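Local coordinates for protein D-threo-3-hydroxyaspartate dehydratase (PDB 3WQC) that catalyses the pyridoxal-phosphate-dependent, divalent-metal-assisted deamination of D-threo-3-hydroxyaspartate to oxaloacetate and ammonia, and also dehydrates L-threo- and L-erythro-3-hydroxyaspartate and D-serine, at residues T20-D26 and A267-T273; L253-I258 and Q302-F306; M293-T299 and P359-T365. One frame throughout, in Å; residues are numbered along the deposited sequence.

Contact 1 of 3, residues T20-D26 and A267-T273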
loop_
_atom_site.group_PDB
_atom_site.type_symbol
_atom_site.label_atom_id
_atom_site.label_comp_id
_atom_site.label_asym_id
_atom_site.label_seq_id
_atom_site.Cartn_x
_atom_site.Cartn_y
_atom_site.Cartn_z
ATOM N N THR B 20 -13.644 -4.485 10.755
ATOM C CA THR B 20 -13.113 -4.844 9.444
ATOM C C THR B 20 -12.794 -3.542 8.676
ATOM O O THR B 20 -13.359 -2.464 8.937
ATOM C CB THR B 20 -14.173 -5.605 8.637
ATOM O OG1 THR B 20 -15.403 -4.876 8.609
ATOM C CG2 THR B 20 -14.371 -6.988 9.254
ATOM N N PRO B 21 -11.799 -3.567 7.802
ATOM C CA PRO B 21 -11.004 -4.771 7.462
ATOM C C PRO B 21 -9.922 -5.090 8.508
ATOM O O PRO B 21 -9.481 -4.182 9.219
ATOM C CB PRO B 21 -10.309 -4.367 6.114
ATOM C CG PRO B 21 -10.174 -2.871 6.233
ATOM C CD PRO B 21 -11.400 -2.371 7.021
ATOM N N ALA B 22 -9.485 -6.355 8.541
ATOM C CA ALA B 22 -8.412 -6.779 9.462
ATOM C C ALA B 22 -7.575 -7.801 8.730
ATOM O O ALA B 22 -8.093 -8.614 7.910
ATOM C CB ALA B 22 -9.017 -7.425 10.716
ATOM N N ALA B 23 -6.261 -7.813 9.003
ATOM C CA ALA B 23 -5.352 -8.801 8.365
ATOM C C ALA B 23 -5.208 -9.989 9.339
ATOM O O ALA B 23 -4.628 -9.838 10.451
ATOM C CB ALA B 23 -4.022 -8.088 8.102
ATOM N N VAL B 24 -5.699 -11.153 8.937
ATOM C CA VAL B 24 -5.817 -12.270 9.850
ATOM C C VAL B 24 -4.732 -13.293 9.455
ATOM O O VAL B 24 -4.673 -13.712 8.262
ATOM C CB VAL B 24 -7.218 -12.907 9.682
ATOM C CG1 VAL B 24 -7.277 -14.198 10.525
ATOM C CG2 VAL B 24 -8.278 -11.863 10.159
ATOM N N ILE B 25 -3.913 -13.701 10.450
ATOM C CA ILE B 25 -2.983 -14.808 10.182
ATOM C C ILE B 25 -3.589 -16.093 10.811
ATOM O O ILE B 25 -3.815 -16.142 12.024
ATOM C CB ILE B 25 -1.608 -14.576 10.884
ATOM C CG1 ILE B 25 -0.905 -13.323 10.355
ATOM C CG2 ILE B 25 -0.698 -15.827 10.652
ATOM C CD1 ILE B 25 0.304 -12.961 11.255
ATOM N N ASP B 26 -3.809 -17.112 9.954
ATOM C CA ASP B 26 -4.259 -18.423 10.450
ATOM C C ASP B 26 -2.969 -19.107 11.009
ATOM O O ASP B 26 -2.069 -19.481 10.225
ATOM C CB ASP B 26 -4.863 -19.216 9.283
ATOM C CG ASP B 26 -5.253 -20.677 9.667
ATOM O OD1 ASP B 26 -4.573 -21.422 10.372
ATOM O OD2 ASP B 26 -6.293 -21.076 9.248
ATOM N N ALA B 267 -1.874 -18.373 4.499
ATOM C CA ALA B 267 -2.123 -18.134 5.924
ATOM C C ALA B 267 -2.664 -16.735 6.195
ATOM O O ALA B 267 -3.086 -16.470 7.292
ATOM C CB ALA B 267 -0.863 -18.499 6.745
ATOM N N LEU B 268 -2.543 -15.812 5.254
ATOM C CA LEU B 268 -2.949 -14.410 5.505
ATOM C C LEU B 268 -4.234 -14.169 4.680
ATOM O O LEU B 268 -4.310 -14.512 3.468
ATOM C CB LEU B 268 -1.861 -13.463 4.958
ATOM C CG LEU B 268 -2.167 -11.966 5.075
ATOM C CD1 LEU B 268 -2.381 -11.553 6.551
ATOM C CD2 LEU B 268 -1.058 -11.160 4.356
ATOM N N SER B 269 -5.260 -13.618 5.336
ATOM C CA SER B 269 -6.448 -13.240 4.620
ATOM C C SER B 269 -6.922 -11.897 5.212
ATOM O O SER B 269 -6.536 -11.552 6.362
ATOM C CB SER B 269 -7.613 -14.303 4.725
ATOM O OG SER B 269 -7.996 -14.476 6.084
ATOM N N VAL B 270 -7.753 -11.182 4.470
ATOM C CA VAL B 270 -8.260 -9.885 4.975
ATOM C C VAL B 270 -9.745 -10.145 5.292
ATOM O O VAL B 270 -10.555 -10.447 4.393
ATOM C CB VAL B 270 -8.106 -8.765 3.959
ATOM C CG1 VAL B 270 -8.830 -7.496 4.390
ATOM C CG2 VAL B 270 -6.596 -8.517 3.718
ATOM N N LEU B 271 -10.102 -9.923 6.523
ATOM C CA LEU B 271 -11.498 -10.023 7.007
ATOM C C LEU B 271 -12.235 -8.778 6.537
ATOM O O LEU B 271 -11.725 -7.688 6.725
ATOM C CB LEU B 271 -11.437 -10.064 8.546
ATOM C CG LEU B 271 -12.805 -10.351 9.263
ATOM C CD1 LEU B 271 -13.278 -11.785 8.971
ATOM C CD2 LEU B 271 -12.589 -10.091 10.758
ATOM N N ALA B 272 -13.433 -8.934 5.909
ATOM C CA ALA B 272 -14.142 -7.825 5.323
ATOM C C ALA B 272 -15.601 -7.994 5.633
ATOM O O ALA B 272 -16.041 -9.128 5.807
ATOM C CB ALA B 272 -13.926 -7.799 3.787
ATOM N N THR B 273 -16.333 -6.910 5.631
ATOM C CA THR B 273 -17.789 -6.948 5.769
ATOM C C THR B 273 -18.481 -6.506 4.500
ATOM O O THR B 273 -18.044 -5.495 3.850
ATOM C CB THR B 273 -18.222 -5.960 6.922
ATOM O OG1 THR B 273 -17.657 -6.430 8.147
ATOM C CG2 THR B 273 -19.731 -5.944 7.142
HETATM O O HOH W 1 -6.230 -16.014 7.431
#
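Strand 22-26 runs antiparallel to strand 268-273, their axes 4.6 Å apart at the closest point, with Ala22-Leu271 and Val24-Ser269 as hydrogen-bonded pairs and Ala23-Val270 and Ile25-Leu268 as non-hydrogen-bonded ones. The bond from Val24 N to Ser269 O is short, 2.7 Å, and almost straight. Asp26 N to Ala267 O closes the pairing just ahead of helix 27-44, where the Asp26 carboxylate turns away to cap Arg29 N.

On one face of the sheet lie Ala22, Val24, Ser269 and Leu271. Val24 CG2 rests against Leu271 CB at 4.0 Å, and Leu271 CG meets the methyl CG2 of Thr20, 3.7 Å away, the two side chains crossing at about a right angle. Ala23, Ile25, Leu268 and Val270 line the other face: Leu268, its CG anti to the backbone N (chi1 177°), reaches with CD1 to within 4.1 Å of Ala23 CB, and Tyr372 of the neighbouring strand 371-375 packs beside them.

Beyond the strand start, which follows a cis peptide bond before Pro21, Thr273 OG1 donates to Thr20 OG1 across 2.8 Å. Asp287 takes hold of both ends of this pair, through Thr20 OG1 and Thr273 N. Water 1 bridges Val24 O and Ser269 OG, the latter also bonded to Arg356. The N-terminal strand is thus fixed into the C-terminal beta domain mainly by backbone bonds, and the buried hydroxyls of Thr20, Ser269 and Thr273 each have a polar partner.

Contact 2 of 3, residues L253-I258 and Q302-F306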
loop_
_atom_site.group_PDB
_atom_site.type_symbol
_atom_site.label_atom_id
_atom_site.label_comp_id
_atom_site.label_asym_id
_atom_site.label_seq_id
_atom_site.Cartn_x
_atom_site.Cartn_y
_atom_site.Cartn_z
ATOM N N LEU B 253 -1.687 -15.624 -3.481
ATOM C CA LEU B 253 -2.193 -16.182 -4.726
ATOM C C LEU B 253 -1.188 -16.131 -5.884
ATOM O O LEU B 253 -1.200 -16.989 -6.770
ATOM C CB LEU B 253 -3.457 -15.449 -5.179
ATOM C CG LEU B 253 -4.633 -15.662 -4.149
ATOM C CD1 LEU B 253 -5.725 -14.643 -4.510
ATOM C CD2 LEU B 253 -5.139 -17.104 -4.259
ATOM N N VAL B 254 -0.268 -15.158 -5.846
ATOM C CA VAL B 254 0.847 -15.160 -6.840
ATOM C C VAL B 254 1.664 -16.466 -6.636
ATOM O O VAL B 254 1.972 -17.131 -7.635
ATOM C CB VAL B 254 1.725 -13.911 -6.657
ATOM C CG1 VAL B 254 3.102 -14.094 -7.297
ATOM C CG2 VAL B 254 0.979 -12.754 -7.308
ATOM N N MET B 255 1.958 -16.879 -5.413
ATOM C CA MET B 255 2.698 -18.137 -5.151
ATOM C C MET B 255 1.881 -19.339 -5.572
ATOM O O MET B 255 2.437 -20.322 -6.125
ATOM C CB MET B 255 3.106 -18.316 -3.680
ATOM C CG MET B 255 4.190 -17.319 -3.234
ATOM S SD MET B 255 5.819 -17.621 -3.956
ATOM C CE MET B 255 6.256 -16.123 -4.841
ATOM N N ARG B 256 0.578 -19.316 -5.312
ATOM C CA ARG B 256 -0.326 -20.407 -5.745
ATOM C C ARG B 256 -0.222 -20.543 -7.278
ATOM O O ARG B 256 -0.072 -21.683 -7.821
ATOM C CB ARG B 256 -1.769 -20.066 -5.345
ATOM C CG ARG B 256 -2.743 -21.172 -5.736
ATOM C CD ARG B 256 -3.318 -20.882 -7.136
ATOM N NE ARG B 256 -4.469 -21.732 -7.442
ATOM C CZ ARG B 256 -5.124 -21.714 -8.614
ATOM N NH1 ARG B 256 -4.760 -20.882 -9.617
ATOM N NH2 ARG B 256 -6.175 -22.529 -8.778
ATOM N N ASN B 257 -0.254 -19.427 -8.034
ATOM C CA ASN B 257 -0.177 -19.479 -9.463
ATOM C C ASN B 257 1.210 -19.920 -9.991
ATOM O O ASN B 257 1.296 -20.573 -11.064
ATOM C CB ASN B 257 -0.537 -18.174 -10.086
ATOM C CG ASN B 257 -2.037 -17.940 -10.110
ATOM O OD1 ASN B 257 -2.816 -18.921 -10.084
ATOM N ND2 ASN B 257 -2.453 -16.675 -10.301
ATOM N N ILE B 258 2.276 -19.586 -9.250
ATOM C CA ILE B 258 3.618 -20.038 -9.631
ATOM C C ILE B 258 3.660 -21.562 -9.471
ATOM O O ILE B 258 4.403 -22.241 -10.235
ATOM C CB ILE B 258 4.714 -19.340 -8.742
ATOM C CG1 ILE B 258 4.829 -17.907 -9.252
ATOM C CG2 ILE B 258 6.113 -20.043 -8.913
ATOM C CD1 ILE B 258 5.523 -17.013 -8.192
ATOM N N GLN B 302 -0.883 -13.844 -14.685
ATOM C CA GLN B 302 -0.609 -15.231 -14.442
ATOM C C GLN B 302 -1.737 -16.103 -15.020
ATOM O O GLN B 302 -2.637 -15.566 -15.675
ATOM C CB GLN B 302 -0.474 -15.493 -12.949
ATOM C CG GLN B 302 0.750 -14.802 -12.337
ATOM C CD GLN B 302 0.865 -15.246 -10.909
ATOM O OE1 GLN B 302 -0.068 -14.973 -10.090
ATOM N NE2 GLN B 302 2.004 -15.852 -10.509
ATOM N N LYS B 303 -1.708 -17.418 -14.778
ATOM C CA LYS B 303 -2.649 -18.319 -15.418
ATOM C C LYS B 303 -4.075 -18.109 -14.927
ATOM O O LYS B 303 -5.013 -18.491 -15.600
ATOM C CB LYS B 303 -2.244 -19.813 -15.227
ATOM C CG LYS B 303 -2.285 -20.356 -13.755
ATOM C CD LYS B 303 -1.573 -21.712 -13.539
ATOM C CE LYS B 303 -1.896 -22.301 -12.175
ATOM N NZ LYS B 303 -1.263 -23.659 -12.076
ATOM N N GLN B 304 -4.239 -17.555 -13.742
ATOM C CA GLN B 304 -5.562 -17.294 -13.208
ATOM C C GLN B 304 -5.568 -15.916 -12.504
ATOM O O GLN B 304 -4.860 -15.688 -11.505
ATOM C CB GLN B 304 -5.960 -18.390 -12.224
ATOM C CG GLN B 304 -7.398 -18.079 -11.740
ATOM C CD GLN B 304 -8.031 -19.302 -11.074
ATOM O OE1 GLN B 304 -7.395 -20.346 -10.919
ATOM N NE2 GLN B 304 -9.255 -19.175 -10.679
ATOM N N ASP B 305 -6.372 -15.015 -13.046
ATOM C CA ASP B 305 -6.445 -13.638 -12.489
ATOM C C ASP B 305 -7.442 -13.632 -11.345
ATOM O O ASP B 305 -8.637 -13.999 -11.562
ATOM C CB ASP B 305 -6.884 -12.715 -13.633
ATOM C CG ASP B 305 -6.972 -11.259 -13.231
ATOM O OD1 ASP B 305 -6.708 -10.921 -12.072
ATOM O OD2 ASP B 305 -7.229 -10.454 -14.123
ATOM N N PHE B 306 -7.005 -13.266 -10.146
ATOM C CA PHE B 306 -7.901 -13.241 -8.970
ATOM C C PHE B 306 -8.370 -11.792 -8.645
ATOM O O PHE B 306 -8.854 -11.588 -7.521
ATOM C CB PHE B 306 -7.191 -13.874 -7.781
ATOM C CG PHE B 306 -7.050 -15.370 -7.912
ATOM C CD1 PHE B 306 -8.126 -16.218 -7.533
ATOM C CD2 PHE B 306 -5.853 -15.943 -8.337
ATOM C CE1 PHE B 306 -7.953 -17.621 -7.566
ATOM C CE2 PHE B 306 -5.695 -17.327 -8.400
ATOM C CZ PHE B 306 -6.745 -18.171 -8.029
HETATM O O HOH W 2 -1.332 -23.696 -8.944
HETATM O O HOH W 3 0.611 -18.586 -13.660
HETATM O O HOH W 4 1.568 -23.151 -11.944
#
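One turn and a half of helix, 253-258, lies against the irregular segment 302-306, whose backbone comes nearest at Asn257 and Lys303, with 6.6 Å between their CA atoms. Side-chain amides tie this short helix to the loop, where the alanine-racemase-like TIM barrel passes into the C-terminal beta domain.

Asn257 is central. Its ND2 donates both to Gln304 O and to Gln302 OE1, each at 2.9 Å, so both amide hydrogens are used. The Gln302 oxygen is approached from above its carbonyl plane, 62° out of it, as the two amides stand steeply to each other. With its chain extended beyond CG, Gln302 also sends NE2 to Val254 O at 3.1 Å, an oxygen that already accepts the helix bond from Ile258 N.

Phe306 stands between Leu253 and the arm of Gln304: Leu253 CD2 sits 4.1 Å from the ring centroid, almost on the ring normal, and Gln304 CG lies over the opposite face toward the rim. At the ring's edge are Asn257 OD1 and the Arg256 guanidinium, which turns its own face to Phe306 CZ with the two planes 83° apart.

Waters 2 and 4 link the ammonium of the exposed Lys303 to two carbonyls of the helix, Arg256 O and Asn257 O. Arg256 bends at chi2 (-92°), and its NH1 reaches Asn257 OD1 at 2.8 Å in the guanidinium plane while also donating to Gln304 OE1, 3.0 Å away and tilted from that plane.

Contact 3 of 3, residues M293-T299 and P359-T365. With MG (magnesium ion), chain K.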
loop_
_atom_site.group_PDB
_atom_site.type_symbol
_atom_site.label_atom_id
_atom_site.label_comp_id
_atom_site.label_asym_id
_atom_site.label_seq_id
_atom_site.Cartn_x
_atom_site.Cartn_y
_atom_site.Cartn_z
ATOM N N MET B 293 -6.333 -4.200 0.655
ATOM C CA MET B 293 -5.691 -5.281 -0.095
ATOM C C MET B 293 -4.304 -4.852 -0.648
ATOM O O MET B 293 -3.496 -5.781 -0.979
ATOM C CB MET B 293 -6.532 -5.725 -1.289
ATOM C CG MET B 293 -7.923 -6.254 -0.901
ATOM S SD MET B 293 -7.962 -7.439 0.488
ATOM C CE MET B 293 -6.876 -8.774 -0.176
ATOM N N SER B 294 -4.077 -3.537 -0.735
ATOM C CA SER B 294 -3.035 -2.960 -1.550
ATOM C C SER B 294 -3.451 -2.948 -3.037
ATOM O O SER B 294 -4.375 -3.712 -3.452
ATOM C CB SER B 294 -1.613 -3.562 -1.440
ATOM O OG SER B 294 -1.466 -4.676 -2.339
ATOM N N ARG B 295 -2.742 -2.112 -3.803
ATOM C CA ARG B 295 -2.991 -2.093 -5.244
ATOM C C ARG B 295 -2.298 -3.282 -5.992
ATOM O O ARG B 295 -2.371 -3.297 -7.237
ATOM C CB ARG B 295 -2.493 -0.754 -5.890
ATOM C CG ARG B 295 -3.536 0.353 -5.710
ATOM C CD ARG B 295 -4.744 0.119 -6.608
ATOM N NE ARG B 295 -5.282 1.401 -7.004
ATOM C CZ ARG B 295 -6.460 1.569 -7.573
ATOM N NH1 ARG B 295 -7.279 0.499 -7.759
ATOM N NH2 ARG B 295 -6.814 2.822 -7.973
ATOM N N ASP B 296 -1.626 -4.212 -5.301
ATOM C CA ASP B 296 -0.923 -5.269 -6.014
ATOM C C ASP B 296 -1.899 -6.108 -6.862
ATOM O O ASP B 296 -2.918 -6.615 -6.369
ATOM C CB ASP B 296 -0.163 -6.141 -5.026
ATOM C CG ASP B 296 0.914 -6.973 -5.711
ATOM O OD1 ASP B 296 0.549 -7.919 -6.436
ATOM O OD2 ASP B 296 2.110 -6.616 -5.489
ATOM N N ARG B 297 -1.569 -6.280 -8.153
ATOM C CA ARG B 297 -2.407 -7.099 -9.049
ATOM C C ARG B 297 -1.482 -8.131 -9.707
ATOM O O ARG B 297 -1.598 -8.356 -10.937
ATOM C CB ARG B 297 -3.156 -6.210 -10.048
ATOM C CG ARG B 297 -4.313 -5.444 -9.346
ATOM C CD ARG B 297 -5.457 -6.381 -9.065
ATOM N NE ARG B 297 -6.166 -6.709 -10.356
ATOM C CZ ARG B 297 -6.048 -7.893 -11.011
ATOM N NH1 ARG B 297 -6.591 -7.938 -12.246
ATOM N NH2 ARG B 297 -5.368 -8.960 -10.465
ATOM N N GLY B 298 -0.559 -8.732 -8.932
ATOM C CA GLY B 298 0.381 -9.679 -9.550
ATOM C C GLY B 298 -0.260 -10.852 -10.243
ATOM O O GLY B 298 0.353 -11.407 -11.176
ATOM N N THR B 299 -1.499 -11.258 -9.852
ATOM C CA THR B 299 -2.111 -12.387 -10.533
ATOM C C THR B 299 -2.647 -12.019 -11.910
ATOM O O THR B 299 -2.979 -12.973 -12.687
ATOM C CB THR B 299 -3.227 -13.019 -9.697
ATOM O OG1 THR B 299 -4.339 -12.087 -9.547
ATOM C CG2 THR B 299 -2.689 -13.514 -8.320
ATOM N N PRO B 359 -4.984 -12.609 -0.490
ATOM C CA PRO B 359 -4.324 -11.532 -1.213
ATOM C C PRO B 359 -3.552 -12.003 -2.465
ATOM O O PRO B 359 -3.064 -13.170 -2.495
ATOM C CB PRO B 359 -3.275 -11.053 -0.198
ATOM C CG PRO B 359 -2.943 -12.297 0.599
ATOM C CD PRO B 359 -4.284 -13.022 0.733
ATOM N N ASN B 360 -3.369 -11.100 -3.438
ATOM C CA ASN B 360 -2.411 -11.348 -4.524
ATOM C C ASN B 360 -0.987 -11.508 -3.926
ATOM O O ASN B 360 -0.318 -12.506 -4.310
ATOM C CB ASN B 360 -2.321 -10.160 -5.501
ATOM C CG ASN B 360 -3.526 -10.118 -6.481
ATOM O OD1 ASN B 360 -3.311 -10.327 -7.681
ATOM N ND2 ASN B 360 -4.762 -9.898 -6.030
ATOM N N HIS B 361 -0.540 -10.614 -3.043
ATOM C CA HIS B 361 0.834 -10.529 -2.680
ATOM C C HIS B 361 0.892 -10.279 -1.213
ATOM O O HIS B 361 0.496 -9.181 -0.728
ATOM C CB HIS B 361 1.480 -9.391 -3.479
ATOM C CG HIS B 361 2.943 -9.239 -3.268
ATOM N ND1 HIS B 361 3.651 -8.231 -3.910
ATOM C CD2 HIS B 361 3.850 -10.004 -2.582
ATOM C CE1 HIS B 361 4.998 -8.330 -3.609
ATOM N NE2 HIS B 361 5.154 -9.421 -2.804
ATOM N N ALA B 362 1.291 -11.289 -0.419
ATOM C CA ALA B 362 1.210 -11.148 1.062
ATOM C C ALA B 362 2.043 -9.958 1.563
ATOM O O ALA B 362 1.594 -9.208 2.453
ATOM C CB ALA B 362 1.672 -12.446 1.769
ATOM N N CYS B 363 3.205 -9.694 0.954
ATOM C CA CYS B 363 4.101 -8.628 1.476
ATOM C C CYS B 363 3.396 -7.281 1.288
ATOM O O CYS B 363 3.567 -6.368 2.080
ATOM C CB CYS B 363 5.399 -8.610 0.604
ATOM S SG CYS B 363 6.077 -10.321 0.392
ATOM N N ALA B 364 2.703 -7.132 0.140
ATOM C CA ALA B 364 2.054 -5.825 -0.181
ATOM C C ALA B 364 0.817 -5.626 0.682
ATOM O O ALA B 364 0.580 -4.566 1.290
ATOM C CB ALA B 364 1.693 -5.802 -1.650
ATOM N N THR B 365 -0.022 -6.705 0.838
ATOM C CA THR B 365 -1.253 -6.557 1.689
ATOM C C THR B 365 -0.845 -6.357 3.122
ATOM O O THR B 365 -1.430 -5.451 3.785
ATOM C CB THR B 365 -2.125 -7.826 1.554
ATOM O OG1 THR B 365 -2.536 -7.950 0.173
ATOM C CG2 THR B 365 -3.302 -7.807 2.541
HETATM MG MG MG K . 7.002 -10.207 -2.043
HETATM O O HOH W 5 8.915 -11.005 -1.674
HETATM O O HOH W 6 7.698 -10.094 -4.152
HETATM O O HOH W 7 7.835 -8.263 -1.985
HETATM O O HOH W 8 6.429 -12.120 -2.521
#
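Two extended first torsions bring Asp296 and His361 together: CG lies anti to the backbone N in both, at -162° in the aspartate and -176° in the histidine. ND1 of His361 then donates to Asp296 OD2 at 2.7 Å; the oxygen lies in the imidazole plane, but the N-H comes to it from above the carboxylate plane, 57° out. OD2 also forms a salt bridge with Arg295 NE of the second subunit. Its other oxygen, OD1, closes an Asx turn onto Gly298 N, fixing the aspartate's rotation.

Asn360 OD1 receives a pair of donors from one residue, Thr299 N at 3.0 Å and Thr299 OG1 at 2.8 Å, the amide in its carbonyl plane and the hydroxyl above it. Its ND2 is taken by Gly307 O. At the other end, Met293 O is gripped by Thr365 OG1 (2.6 Å) and Ser294 OG, and the serine oxygen in turn accepts Asp296 N in an ST turn. Ala364 CB fits against Ser294 OG at 3.4 Å.

With ND1 donating, NE2 of His361 is left to bind magnesium at 2.1 Å; Cys363 SG binds the ion at 2.6 Å, and four waters complete an octahedral shell. Asp296 is thus a second-shell residue orienting a first-shell ligand, the carboxylate-histidine-metal arrangement common in metal sites, here the His-Cys metal site of a DSD1-family dehydratase beside pyridoxal phosphate.

From the N terminus, contact 1 pairs strand 22-26 with strand 268-278, closing a loop of 240 intervening residues that include the barrel. Helix 253-258 lies within that loop but finds its partner, 302-306, beyond it, so contacts 1 and 2 cross. Contact 3 opens at 293-299, before contact 2 closes, and ends at 359-365: these two also cross, while contacts 1 and 3 follow in series. Contact 3 touches both others. Val270 packs on Met293 and Thr365, and Arg297 forms a salt bridge with Asp305. Together they tie the N-terminal strand, helix 253-258 and the metal-binding turn to the C-terminal beta domain.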